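PDB 2AWI: PrgX from Enterococcus faecalis, which acts as the receptor for the peptide sex pheromone cCF10 and, as a transcriptional repressor with a helix-turn-helix region, probably binds DNA. Local coordinates for residues 6-11 with 45-50; 73-78 with 110-115; 105-110 with 139-144; 189-194 with 218-223. The protein carries 1 engineered substitution. All blocks are in the same frame, centred on the assembly; numbering follows the deposited sequence.

Interaction 1: 6-11 with 45-50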
loop_
_atom_site.group_PDB
_atom_site.type_symbol
_atom_site.label_atom_id
_atom_site.label_comp_id
_atom_site.label_asym_id
_atom_site.label_seq_id
_atom_site.Cartn_x
_atom_site.Cartn_y
_atom_site.Cartn_z
ATOM N N SER A 6 35.724 2.419 44.835
ATOM C CA SER A 6 34.871 3.575 45.069
ATOM C C SER A 6 33.454 3.307 44.573
ATOM O O SER A 6 32.482 3.809 45.142
ATOM C CB SER A 6 35.446 4.814 44.381
ATOM O OG SER A 6 35.157 4.795 43.002
ATOM N N VAL A 7 33.330 2.515 43.512
ATOM C CA VAL A 7 32.011 2.184 42.993
ATOM C C VAL A 7 31.298 1.268 43.991
ATOM O O VAL A 7 30.098 1.424 44.235
ATOM C CB VAL A 7 32.103 1.499 41.606
ATOM C CG1 VAL A 7 30.757 0.886 41.232
ATOM C CG2 VAL A 7 32.508 2.531 40.546
ATOM N N LEU A 8 32.038 0.323 44.572
ATOM C CA LEU A 8 31.467 -0.584 45.568
ATOM C C LEU A 8 30.947 0.222 46.766
ATOM O O LEU A 8 29.892 -0.088 47.326
ATOM C CB LEU A 8 32.514 -1.595 46.049
ATOM C CG LEU A 8 32.927 -2.699 45.071
ATOM C CD1 LEU A 8 33.961 -3.587 45.732
ATOM C CD2 LEU A 8 31.711 -3.525 44.658
ATOM N N LYS A 9 31.688 1.262 47.149
ATOM C CA LYS A 9 31.286 2.111 48.267
ATOM C C LYS A 9 29.996 2.856 47.928
ATOM O O LYS A 9 29.046 2.863 48.711
ATOM C CB LYS A 9 32.397 3.107 48.588
ATOM C CG LYS A 9 32.111 4.017 49.767
ATOM C CD LYS A 9 33.332 4.868 50.091
ATOM C CE LYS A 9 33.121 5.698 51.343
ATOM N NZ LYS A 9 34.335 6.486 51.693
ATOM N N GLN A 10 29.974 3.482 46.753
ATOM C CA GLN A 10 28.800 4.215 46.293
ATOM C C GLN A 10 27.561 3.317 46.342
ATOM O O GLN A 10 26.540 3.682 46.923
ATOM C CB GLN A 10 29.000 4.700 44.852
ATOM C CG GLN A 10 27.711 5.190 44.191
ATOM C CD GLN A 10 27.668 4.961 42.681
ATOM O OE1 GLN A 10 26.615 5.109 42.053
ATOM N NE2 GLN A 10 28.806 4.603 42.096
ATOM N N ILE A 11 27.666 2.143 45.724
ATOM C CA ILE A 11 26.559 1.194 45.661
ATOM C C ILE A 11 26.203 0.660 47.042
ATOM O O ILE A 11 25.032 0.647 47.425
ATOM C CB ILE A 11 26.895 0.001 44.713
ATOM C CG1 ILE A 11 27.344 0.533 43.347
ATOM C CG2 ILE A 11 25.671 -0.895 44.530
ATOM C CD1 ILE A 11 27.766 -0.543 42.349
ATOM N N GLU A 45 37.181 -12.897 41.435
ATOM C CA GLU A 45 36.268 -13.675 42.259
ATOM C C GLU A 45 35.699 -12.821 43.391
ATOM O O GLU A 45 34.502 -12.880 43.673
ATOM C CB GLU A 45 36.976 -14.904 42.843
ATOM C CG GLU A 45 36.087 -15.729 43.768
ATOM C CD GLU A 45 36.736 -17.022 44.229
ATOM O OE1 GLU A 45 36.995 -17.900 43.377
ATOM O OE2 GLU A 45 36.986 -17.164 45.445
ATOM N N GLU A 46 36.556 -12.029 44.035
ATOM C CA GLU A 46 36.118 -11.164 45.129
ATOM C C GLU A 46 35.053 -10.189 44.642
ATOM O O GLU A 46 34.012 -10.026 45.278
ATOM C CB GLU A 46 37.304 -10.385 45.705
ATOM C CG GLU A 46 38.391 -11.273 46.282
ATOM C CD GLU A 46 39.649 -10.507 46.657
ATOM O OE1 GLU A 46 40.004 -9.544 45.945
ATOM O OE2 GLU A 46 40.299 -10.880 47.653
ATOM N N LEU A 47 35.311 -9.546 43.508
ATOM C CA LEU A 47 34.356 -8.594 42.958
ATOM C C LEU A 47 33.047 -9.305 42.628
ATOM O O LEU A 47 31.962 -8.769 42.860
ATOM C CB LEU A 47 34.928 -7.921 41.709
ATOM C CG LEU A 47 34.010 -6.944 40.966
ATOM C CD1 LEU A 47 33.460 -5.890 41.925
ATOM C CD2 LEU A 47 34.789 -6.292 39.832
ATOM N N SER A 48 33.147 -10.516 42.092
ATOM C CA SER A 48 31.952 -11.284 41.758
ATOM C C SER A 48 31.173 -11.578 43.050
ATOM O O SER A 48 29.945 -11.546 43.068
ATOM C CB SER A 48 32.342 -12.587 41.050
ATOM O OG SER A 48 31.191 -13.343 40.700
ATOM N N LYS A 49 31.894 -11.853 44.131
ATOM C CA LYS A 49 31.259 -12.109 45.419
ATOM C C LYS A 49 30.599 -10.847 45.973
ATOM O O LYS A 49 29.445 -10.883 46.406
ATOM C CB LYS A 49 32.278 -12.644 46.428
ATOM C CG LYS A 49 32.559 -14.128 46.283
ATOM C CD LYS A 49 33.621 -14.591 47.268
ATOM C CE LYS A 49 33.968 -16.060 47.048
ATOM N NZ LYS A 49 35.159 -16.480 47.842
ATOM N N PHE A 50 31.311 -9.726 45.957
ATOM C CA PHE A 50 30.721 -8.490 46.467
ATOM C C PHE A 50 29.517 -8.141 45.610
ATOM O O PHE A 50 28.491 -7.674 46.111
ATOM C CB PHE A 50 31.735 -7.344 46.426
ATOM C CG PHE A 50 32.946 -7.563 47.291
ATOM C CD1 PHE A 50 32.835 -8.182 48.532
ATOM C CD2 PHE A 50 34.186 -7.094 46.894
ATOM C CE1 PHE A 50 33.940 -8.324 49.361
ATOM C CE2 PHE A 50 35.300 -7.232 47.717
ATOM C CZ PHE A 50 35.175 -7.847 48.955
#
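Leu8 reaches from helix 4-14 to helix 44-54 with both of its branches, one for each partner. CD1 comes within 3.7 Å of Phe50 CD2, the leucine lying at about a right angle to the aromatic side chain. CD2 meets Leu47 CD1 at 4.0 Å in a looser methyl-to-methyl contact. Leu47 is held with CG anti to its backbone N (chi1 177°), and this brings its end closer to Leu8 than the direction of its CB would suggest. The ring of Phe50 is backed by its own helix: Glu46 O lies 3.2 Å above the ring plane, displaced from the centre to the ring's outline. These apolar groups are buried in the helix-turn-helix region, and no hydrogen bond joins the two segments.

The opposite character appears on the other flanks of the helices. Lys9 and Gln10 are exposed, and on helix 44-54 Lys49 NZ makes a salt bridge to Glu45 OE2 at 3.1 Å. Glu45, which packs on Phe2 of the second subunit, is poorly ordered, so the pair is probably loosely held.

Val44 of the second subunit reaches Leu47, and helix 29-36 supplies Tyr32, stacked edge-to-face with Phe50. Helix 58-67 closes another side, with Ile61 against Val7 and Ile11, and Phe58 and Leu62 against Leu47.

Interaction 2: 73-78 with 110-115; sequences NETGKE and FSIYLG
The N-terminal turn of helix 74-87, capped by Asn73, packs against helix 107-122, which lies in the region related to tetratricopeptide repeats (TPR). Between these two segments the side chain of Ile112 does the reaching. It extends its longer branch, with CD1 trans along the chain (chi2 173°), so that the terminal methyl lodges against the backbone turn facing it. There CD1 lies 3.6 Å from Glu78 CB and 3.7 Å from Thr75 O, while Thr75 CG2 is a little farther from the same methyl, at 4.1 Å. One methyl thus meets the root of Glu78, the methyl of Thr75 and the Thr75 carbonyl oxygen, with no hydrogen bond across.

Both polar neighbours turn their heads elsewhere. Glu78 bends at chi2 (-72°), leaving its CB on the isoleucine while its carboxylate turns off to a salt bridge with Arg98. Thr75 hydrogen-bonds through OG1 to Glu52 of the second subunit. The start of the helix is fixed by Asn73, whose OD1 accepts from Gly76 N at 3.1 Å, the donor sitting nearly in line with the side-chain C=O.

Tyr109 of helix 107-122 packs on Glu74, Thr75 and Glu78, and farther along helix 74-87 Lys79 and Ile82 also touch Ile112. From other sides of helix 107-122, Phe110 packs on helix 128-142, and Ser111 and Leu114 on helix 150-159.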
loop_
_atom_site.group_PDB
_atom_site.type_symbol
_atom_site.label_atom_id
_atom_site.label_comp_id
_atom_site.label_asym_id
_atom_site.label_seq_id
_atom_site.Cartn_x
_atom_site.Cartn_y
_atom_site.Cartn_z
ATOM N N ASN A 73 43.110 2.275 28.769
ATOM C CA ASN A 73 44.513 2.022 28.447
ATOM C C ASN A 73 44.975 2.575 27.102
ATOM O O ASN A 73 44.223 3.247 26.395
ATOM C CB ASN A 73 44.824 0.522 28.516
ATOM C CG ASN A 73 43.909 -0.309 27.643
ATOM O OD1 ASN A 73 43.628 0.050 26.499
ATOM N ND2 ASN A 73 43.447 -1.435 28.174
ATOM N N GLU A 74 46.226 2.276 26.762
ATOM C CA GLU A 74 46.852 2.742 25.528
ATOM C C GLU A 74 46.115 2.342 24.249
ATOM O O GLU A 74 46.019 3.137 23.312
ATOM C CB GLU A 74 48.294 2.237 25.468
ATOM C CG GLU A 74 49.174 2.984 24.483
ATOM C CD GLU A 74 49.413 4.428 24.892
ATOM O OE1 GLU A 74 50.094 5.154 24.135
ATOM O OE2 GLU A 74 48.921 4.837 25.968
ATOM N N THR A 75 45.602 1.116 24.208
ATOM C CA THR A 75 44.886 0.639 23.029
ATOM C C THR A 75 43.542 1.342 22.845
ATOM O O THR A 75 43.087 1.550 21.714
ATOM C CB THR A 75 44.663 -0.888 23.097
ATOM O OG1 THR A 75 45.927 -1.555 23.012
ATOM C CG2 THR A 75 43.776 -1.354 21.950
ATOM N N GLY A 76 42.902 1.700 23.955
ATOM C CA GLY A 76 41.631 2.393 23.867
ATOM C C GLY A 76 41.876 3.807 23.374
ATOM O O GLY A 76 41.145 4.322 22.524
ATOM N N LYS A 77 42.919 4.436 23.908
ATOM C CA LYS A 77 43.274 5.791 23.512
ATOM C C LYS A 77 43.452 5.830 21.996
ATOM O O LYS A 77 42.898 6.695 21.317
ATOM C CB LYS A 77 44.579 6.215 24.190
ATOM C CG LYS A 77 44.559 6.118 25.706
ATOM C CD LYS A 77 45.958 6.298 26.288
ATOM C CE LYS A 77 45.973 6.055 27.795
ATOM N NZ LYS A 77 47.352 6.057 28.370
ATOM N N GLU A 78 44.224 4.873 21.479
ATOM C CA GLU A 78 44.503 4.771 20.048
ATOM C C GLU A 78 43.251 4.550 19.208
ATOM O O GLU A 78 43.000 5.293 18.260
ATOM C CB GLU A 78 45.497 3.634 19.787
ATOM C CG GLU A 78 46.876 3.855 20.399
ATOM C CD GLU A 78 47.671 4.926 19.678
ATOM O OE1 GLU A 78 47.087 5.637 18.834
ATOM O OE2 GLU A 78 48.880 5.062 19.957
ATOM N N PHE A 110 46.227 -4.245 15.102
ATOM C CA PHE A 110 46.043 -4.497 13.684
ATOM C C PHE A 110 44.730 -3.855 13.273
ATOM O O PHE A 110 44.654 -3.173 12.253
ATOM C CB PHE A 110 45.998 -5.993 13.372
ATOM C CG PHE A 110 46.026 -6.292 11.901
ATOM C CD1 PHE A 110 47.087 -5.850 11.116
ATOM C CD2 PHE A 110 44.983 -6.985 11.294
ATOM C CE1 PHE A 110 47.110 -6.091 9.746
ATOM C CE2 PHE A 110 44.995 -7.232 9.922
ATOM C CZ PHE A 110 46.061 -6.784 9.147
ATOM N N SER A 111 43.700 -4.073 14.085
ATOM C CA SER A 111 42.381 -3.513 13.822
ATOM C C SER A 111 42.458 -1.988 13.730
ATOM O O SER A 111 41.830 -1.378 12.868
ATOM C CB SER A 111 41.402 -3.927 14.926
ATOM O OG SER A 111 40.076 -3.552 14.593
ATOM N N ILE A 112 43.234 -1.371 14.614
ATOM C CA ILE A 112 43.384 0.079 14.593
ATOM C C ILE A 112 44.082 0.482 13.294
ATOM O O ILE A 112 43.682 1.439 12.624
ATOM C CB ILE A 112 44.216 0.566 15.795
ATOM C CG1 ILE A 112 43.450 0.310 17.093
ATOM C CG2 ILE A 112 44.522 2.040 15.648
ATOM C CD1 ILE A 112 44.260 0.594 18.343
ATOM N N TYR A 113 45.123 -0.270 12.951
ATOM C CA TYR A 113 45.900 -0.048 11.737
ATOM C C TYR A 113 44.994 0.038 10.513
ATOM O O TYR A 113 45.088 0.982 9.732
ATOM C CB TYR A 113 46.903 -1.190 11.563
ATOM C CG TYR A 113 47.535 -1.260 10.195
ATOM C CD1 TYR A 113 48.462 -0.300 9.781
ATOM C CD2 TYR A 113 47.195 -2.279 9.305
ATOM C CE1 TYR A 113 49.037 -0.354 8.513
ATOM C CE2 TYR A 113 47.760 -2.343 8.038
ATOM C CZ TYR A 113 48.682 -1.378 7.646
ATOM O OH TYR A 113 49.252 -1.440 6.395
ATOM N N LEU A 114 44.124 -0.953 10.342
ATOM C CA LEU A 114 43.202 -0.966 9.206
ATOM C C LEU A 114 42.273 0.244 9.289
ATOM O O LEU A 114 41.666 0.650 8.293
ATOM C CB LEU A 114 42.377 -2.262 9.192
ATOM C CG LEU A 114 43.166 -3.561 8.982
ATOM C CD1 LEU A 114 42.238 -4.771 9.114
ATOM C CD2 LEU A 114 43.840 -3.534 7.612
ATOM N N GLY A 115 42.167 0.809 10.491
ATOM C CA GLY A 115 41.341 1.983 10.692
ATOM C C GLY A 115 41.982 3.163 9.982
ATOM O O GLY A 115 41.294 4.021 9.417
#

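Interaction 3: 105-110 with 139-144; sequences TSLQYF and KHLYDK
Leu141 lays its CD1 methyl over the centre of the Phe110 ring. The methyl stands 3.5 Å from the ring centroid and only 13° off the ring normal, a clear CH-pi contact. Leu141 CD1 is close to all six ring carbons, from Phe110 CD2 at 3.4 Å to Phe110 CE1 at 4.0 Å, so the fit is tight. The two residues belong to consecutive antiparallel helices, 107-122 and 128-142, which form a helical hairpin in the TPR-related region; the start of the first packs beside the end of the second. Phe110 has CG anti to its backbone N (chi1 -171°), which carries the ring toward Leu141, and chi2 (58°) turns a face to it.

The other branch of Leu141 serves a second partner. Its CD2 meets Leu107 CD2 at 4.1 Å, and these two side chains run past one another, pointing opposite ways. Leu107 CD2 also comes within 4.5 Å of Tyr142 OH, which is a marginal approach; the hydroxyl is hydrogen-bonded to Asp152 OD1 on helix 150-159. That same helix touches Leu107 through Ile151 and Asp152.

A neighbouring subunit lies against this end of the hairpin. Leu15 of the second subunit packs on Leu107, and Tyr17 OH of that subunit hydrogen-bonds to Thr105 O. Ser106 is the N-cap of helix 107-122: its OG accepts from Tyr109 N at 3.3 Å, a long and weak bond but a nearly straight one.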
loop_
_atom_site.group_PDB
_atom_site.type_symbol
_atom_site.label_atom_id
_atom_site.label_comp_id
_atom_site.label_asym_id
_atom_site.label_seq_id
_atom_site.Cartn_x
_atom_site.Cartn_y
_atom_site.Cartn_z
ATOM N N THR A 105 51.544 -5.842 16.771
ATOM C CA THR A 105 51.764 -6.001 18.206
ATOM C C THR A 105 50.664 -6.882 18.791
ATOM O O THR A 105 50.915 -7.738 19.645
ATOM C CB THR A 105 51.728 -4.634 18.922
ATOM O OG1 THR A 105 52.710 -3.766 18.343
ATOM C CG2 THR A 105 52.014 -4.798 20.411
ATOM N N SER A 106 49.440 -6.658 18.324
ATOM C CA SER A 106 48.286 -7.416 18.780
ATOM C C SER A 106 47.160 -7.260 17.770
ATOM O O SER A 106 47.196 -6.370 16.916
ATOM C CB SER A 106 47.815 -6.904 20.147
ATOM O OG SER A 106 47.238 -5.611 20.048
ATOM N N LEU A 107 46.162 -8.132 17.876
ATOM C CA LEU A 107 45.020 -8.088 16.984
ATOM C C LEU A 107 44.328 -6.733 17.097
ATOM O O LEU A 107 43.787 -6.228 16.118
ATOM C CB LEU A 107 44.051 -9.216 17.320
ATOM C CG LEU A 107 44.628 -10.618 17.111
ATOM C CD1 LEU A 107 43.637 -11.658 17.597
ATOM C CD2 LEU A 107 44.959 -10.829 15.636
ATOM N N GLN A 108 44.349 -6.139 18.285
ATOM C CA GLN A 108 43.722 -4.836 18.471
ATOM C C GLN A 108 44.445 -3.808 17.609
ATOM O O GLN A 108 43.828 -3.140 16.784
ATOM C CB GLN A 108 43.766 -4.424 19.946
ATOM C CG GLN A 108 42.829 -5.235 20.825
ATOM C CD GLN A 108 41.364 -4.918 20.561
ATOM O OE1 GLN A 108 40.479 -5.730 20.836
ATOM N NE2 GLN A 108 41.102 -3.724 20.037
ATOM N N TYR A 109 45.757 -3.688 17.789
ATOM C CA TYR A 109 46.540 -2.742 16.996
ATOM C C TYR A 109 46.379 -2.988 15.502
ATOM O O TYR A 109 46.391 -2.047 14.708
ATOM C CB TYR A 109 48.022 -2.807 17.380
ATOM C CG TYR A 109 48.359 -1.946 18.577
ATOM C CD1 TYR A 109 48.277 -0.555 18.500
ATOM C CD2 TYR A 109 48.710 -2.519 19.798
ATOM C CE1 TYR A 109 48.533 0.245 19.613
ATOM C CE2 TYR A 109 48.968 -1.729 20.918
ATOM C CZ TYR A 109 48.874 -0.350 20.817
ATOM O OH TYR A 109 49.103 0.431 21.925
ATOM N N PHE A 110 46.227 -4.245 15.102
ATOM C CA PHE A 110 46.043 -4.497 13.684
ATOM C C PHE A 110 44.730 -3.855 13.273
ATOM O O PHE A 110 44.654 -3.173 12.253
ATOM C CB PHE A 110 45.998 -5.993 13.372
ATOM C CG PHE A 110 46.026 -6.292 11.901
ATOM C CD1 PHE A 110 47.087 -5.850 11.116
ATOM C CD2 PHE A 110 44.983 -6.985 11.294
ATOM C CE1 PHE A 110 47.110 -6.091 9.746
ATOM C CE2 PHE A 110 44.995 -7.232 9.922
ATOM C CZ PHE A 110 46.061 -6.784 9.147
ATOM N N LYS A 139 48.774 -13.444 6.468
ATOM C CA LYS A 139 49.327 -14.789 6.607
ATOM C C LYS A 139 49.963 -14.923 7.985
ATOM O O LYS A 139 49.767 -15.917 8.681
ATOM C CB LYS A 139 50.377 -15.056 5.525
ATOM C CG LYS A 139 49.803 -15.317 4.144
ATOM C CD LYS A 139 50.910 -15.556 3.130
ATOM C CE LYS A 139 50.356 -16.024 1.789
ATOM N NZ LYS A 139 49.383 -15.068 1.191
ATOM N N HIS A 140 50.724 -13.910 8.377
ATOM C CA HIS A 140 51.382 -13.921 9.670
ATOM C C HIS A 140 50.382 -14.036 10.823
ATOM O O HIS A 140 50.654 -14.692 11.833
ATOM C CB HIS A 140 52.221 -12.657 9.830
ATOM C CG HIS A 140 52.879 -12.539 11.166
ATOM N ND1 HIS A 140 52.192 -12.177 12.304
ATOM C CD2 HIS A 140 54.159 -12.749 11.549
ATOM C CE1 HIS A 140 53.022 -12.168 13.332
ATOM N NE2 HIS A 140 54.222 -12.511 12.901
ATOM N N LEU A 141 49.221 -13.412 10.667
ATOM C CA LEU A 141 48.203 -13.446 11.704
ATOM C C LEU A 141 47.287 -14.663 11.647
ATOM O O LEU A 141 46.878 -15.170 12.690
ATOM C CB LEU A 141 47.333 -12.185 11.634
ATOM C CG LEU A 141 48.016 -10.839 11.882
ATOM C CD1 LEU A 141 47.077 -9.714 11.471
ATOM C CD2 LEU A 141 48.414 -10.728 13.345
ATOM N N TYR A 142 46.974 -15.144 10.445
ATOM C CA TYR A 142 46.041 -16.262 10.329
ATOM C C TYR A 142 46.486 -17.638 9.850
ATOM O O TYR A 142 45.684 -18.564 9.867
ATOM C CB TYR A 142 44.830 -15.807 9.506
ATOM C CG TYR A 142 44.022 -14.749 10.222
ATOM C CD1 TYR A 142 43.239 -15.080 11.331
ATOM C CD2 TYR A 142 44.107 -13.402 9.852
ATOM C CE1 TYR A 142 42.570 -14.103 12.059
ATOM C CE2 TYR A 142 43.440 -12.416 10.573
ATOM C CZ TYR A 142 42.677 -12.776 11.678
ATOM O OH TYR A 142 42.039 -11.811 12.414
ATOM N N ASP A 143 47.742 -17.797 9.444
ATOM C CA ASP A 143 48.227 -19.095 8.965
ATOM C C ASP A 143 48.185 -20.252 9.974
ATOM O O ASP A 143 48.080 -21.411 9.579
ATOM C CB ASP A 143 49.658 -18.958 8.428
ATOM C CG ASP A 143 49.698 -18.648 6.941
ATOM O OD1 ASP A 143 50.809 -18.477 6.392
ATOM O OD2 ASP A 143 48.617 -18.581 6.319
ATOM N N LYS A 144 48.254 -19.950 11.266
ATOM C CA LYS A 144 48.263 -21.002 12.280
ATOM C C LYS A 144 47.012 -21.110 13.142
ATOM O O LYS A 144 46.904 -22.025 13.951
ATOM C CB LYS A 144 49.455 -20.808 13.216
ATOM C CG LYS A 144 50.767 -20.512 12.528
ATOM C CD LYS A 144 51.831 -20.152 13.557
ATOM C CE LYS A 144 53.093 -19.612 12.901
ATOM N NZ LYS A 144 54.106 -19.214 13.918
#

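Interaction 4: 189-194 with 218-223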
loop_
_atom_site.group_PDB
_atom_site.type_symbol
_atom_site.label_atom_id
_atom_site.label_comp_id
_atom_site.label_asym_id
_atom_site.label_seq_id
_atom_site.Cartn_x
_atom_site.Cartn_y
_atom_site.Cartn_z
ATOM N N THR A 189 29.630 -8.177 17.045
ATOM C CA THR A 189 30.785 -8.278 16.173
ATOM C C THR A 189 30.718 -9.419 15.157
ATOM O O THR A 189 31.061 -9.237 13.991
ATOM C CB THR A 189 32.043 -8.432 17.010
ATOM O OG1 THR A 189 32.085 -7.378 17.982
ATOM C CG2 THR A 189 33.280 -8.361 16.127
ATOM N N ILE A 190 30.280 -10.592 15.593
ATOM C CA ILE A 190 30.193 -11.719 14.685
ATOM C C ILE A 190 29.075 -11.506 13.668
ATOM O O ILE A 190 29.079 -12.120 12.600
ATOM C CB ILE A 190 29.952 -13.027 15.453
ATOM C CG1 ILE A 190 28.588 -12.985 16.141
ATOM C CG2 ILE A 190 31.056 -13.223 16.492
ATOM C CD1 ILE A 190 28.244 -14.254 16.869
ATOM N N GLN A 191 28.127 -10.625 14.003
ATOM C CA GLN A 191 26.999 -10.318 13.125
ATOM C C GLN A 191 27.347 -9.257 12.091
ATOM O O GLN A 191 26.901 -9.325 10.949
ATOM C CB GLN A 191 25.803 -9.828 13.941
ATOM C CG GLN A 191 24.874 -10.922 14.432
ATOM C CD GLN A 191 23.883 -10.418 15.467
ATOM O OE1 GLN A 191 24.200 -10.329 16.652
ATOM N NE2 GLN A 191 22.683 -10.072 15.019
ATOM N N THR A 192 28.139 -8.273 12.500
ATOM C CA THR A 192 28.530 -7.189 11.610
ATOM C C THR A 192 29.202 -7.727 10.350
ATOM O O THR A 192 28.938 -7.252 9.247
ATOM C CB THR A 192 29.488 -6.211 12.323
ATOM O OG1 THR A 192 28.858 -5.713 13.511
ATOM C CG2 THR A 192 29.837 -5.030 11.417
ATOM N N VAL A 193 30.065 -8.722 10.535
ATOM C CA VAL A 193 30.790 -9.348 9.437
ATOM C C VAL A 193 29.832 -9.858 8.385
ATOM O O VAL A 193 29.959 -9.537 7.211
ATOM C CB VAL A 193 31.628 -10.563 9.913
ATOM C CG1 VAL A 193 32.285 -11.228 8.715
ATOM C CG2 VAL A 193 32.669 -10.129 10.921
ATOM N N LEU A 194 28.869 -10.658 8.815
ATOM C CA LEU A 194 27.914 -11.238 7.893
ATOM C C LEU A 194 27.137 -10.176 7.144
ATOM O O LEU A 194 27.002 -10.253 5.928
ATOM C CB LEU A 194 26.960 -12.173 8.647
ATOM C CG LEU A 194 27.674 -13.154 9.586
ATOM C CD1 LEU A 194 26.666 -14.013 10.319
ATOM C CD2 LEU A 194 28.628 -14.011 8.779
ATOM N N GLU A 218 21.381 -16.797 9.675
ATOM C CA GLU A 218 20.211 -17.508 10.154
ATOM C C GLU A 218 20.563 -18.590 11.158
ATOM O O GLU A 218 19.767 -18.915 12.034
ATOM C CB GLU A 218 19.430 -18.091 8.976
ATOM C CG GLU A 218 18.670 -17.026 8.191
ATOM C CD GLU A 218 17.637 -16.292 9.041
ATOM O OE1 GLU A 218 17.455 -15.070 8.840
ATOM O OE2 GLU A 218 17.001 -16.936 9.906
ATOM N N HIS A 219 21.759 -19.146 11.043
ATOM C CA HIS A 219 22.174 -20.176 11.975
ATOM C C HIS A 219 22.415 -19.580 13.363
ATOM O O HIS A 219 22.203 -20.248 14.378
ATOM C CB HIS A 219 23.449 -20.863 11.494
ATOM C CG HIS A 219 23.986 -21.858 12.471
ATOM N ND1 HIS A 219 23.280 -22.982 12.843
ATOM C CD2 HIS A 219 25.119 -21.860 13.212
ATOM C CE1 HIS A 219 23.954 -23.629 13.776
ATOM N NE2 HIS A 219 25.073 -22.970 14.020
ATOM N N LEU A 220 22.869 -18.330 13.406
ATOM C CA LEU A 220 23.121 -17.658 14.674
ATOM C C LEU A 220 21.880 -17.691 15.559
ATOM O O LEU A 220 21.990 -17.739 16.783
ATOM C CB LEU A 220 23.524 -16.198 14.453
ATOM C CG LEU A 220 24.854 -15.868 13.770
ATOM C CD1 LEU A 220 25.081 -14.359 13.853
ATOM C CD2 LEU A 220 26.001 -16.598 14.450
ATOM N N LYS A 221 20.705 -17.670 14.932
ATOM C CA LYS A 221 19.442 -17.682 15.663
ATOM C C LYS A 221 19.139 -18.993 16.389
ATOM O O LYS A 221 18.139 -19.087 17.099
ATOM C CB LYS A 221 18.277 -17.346 14.721
ATOM C CG LYS A 221 18.318 -15.932 14.157
ATOM C CD LYS A 221 17.217 -15.698 13.123
ATOM C CE LYS A 221 17.281 -14.270 12.572
ATOM N NZ LYS A 221 16.355 -14.044 11.416
ATOM N N THR A 222 19.990 -20.000 16.216
ATOM C CA THR A 222 19.777 -21.287 16.876
ATOM C C THR A 222 20.681 -21.406 18.096
ATOM O O THR A 222 20.564 -22.355 18.877
ATOM C CB THR A 222 20.097 -22.481 15.943
ATOM O OG1 THR A 222 21.474 -22.425 15.551
ATOM C CG2 THR A 222 19.214 -22.455 14.701
ATOM N N ILE A 223 21.584 -20.444 18.250
ATOM C CA ILE A 223 22.516 -20.449 19.366
ATOM C C ILE A 223 21.862 -20.046 20.686
ATOM O O ILE A 223 21.038 -19.132 20.742
ATOM C CB ILE A 223 23.715 -19.520 19.085
ATOM C CG1 ILE A 223 24.505 -20.047 17.883
ATOM C CG2 ILE A 223 24.618 -19.445 20.306
ATOM C CD1 ILE A 223 25.619 -19.114 17.409
#
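His219 O is gripped twice by one residue: Thr222 OG1 donates to it at 2.6 Å, and Thr222 N at 2.9 Å. The hydroxyl approaches in the carbonyl plane, and the two donors together hold this carbonyl. Thr222 is itself part of a type I beta turn from Leu220 to Ile223, in which Ile223 N bonds to Leu220 O. Nearby, Lys221 NZ forms a salt bridge with Glu218 OE1 at 3.0 Å, on the syn side of the carboxylate, and has a second acidic partner in Asp233.

Leu220 carries the contact to helix 184-203. Its CD1 rests on Gln191 CG at 3.5 Å, using the aliphatic part of the glutamine. The same methyl meets Leu194 CD1 tip to tip at 3.9 Å. CD2 takes the remaining partner, Ile190 CD1, at 4.0 Å, the two side chains lying alongside and pointing opposite ways. Ile190 reaches it with CG1 set between its backbone N and carbonyl carbon (chi1 65°) and the chain then extended (chi2 177°), which puts CD1 at the leucine. One leucine is thus set among three residues spanning about a turn of the other helix, and the packing is wholly apolar.

Helices 184-203 and 207-220 are consecutive and antiparallel, a helical hairpin in the TPR-related region. Tyr213 and Phe217 of helix 207-220 extend the packing along Leu194, Ile178 from a loop covers Leu220, and from another side of helix 184-203 Val193 packs on helix 150-159.

Overall arrangement
Interactions 1, 2 and 4 are buried, whereas interaction 3 is only partly so; all four join helices through apolar atoms, in interactions 2 and 4 partly the carbon parts of polar residues, without a hydrogen bond across. Interaction 1 stands apart in the helix-turn-helix region, its centre 30 Å or more from the centres of the others. Interactions 2 and 3 share helix 107-122 and Phe110, and they touch directly. All four come within reach of the second subunit, interaction 4 through Lys221 alone. Interactions 3 and 4 each close a hairpin of consecutive helices, but the first relies on a methyl over an aromatic face and the second on aliphatic groups around one leucine.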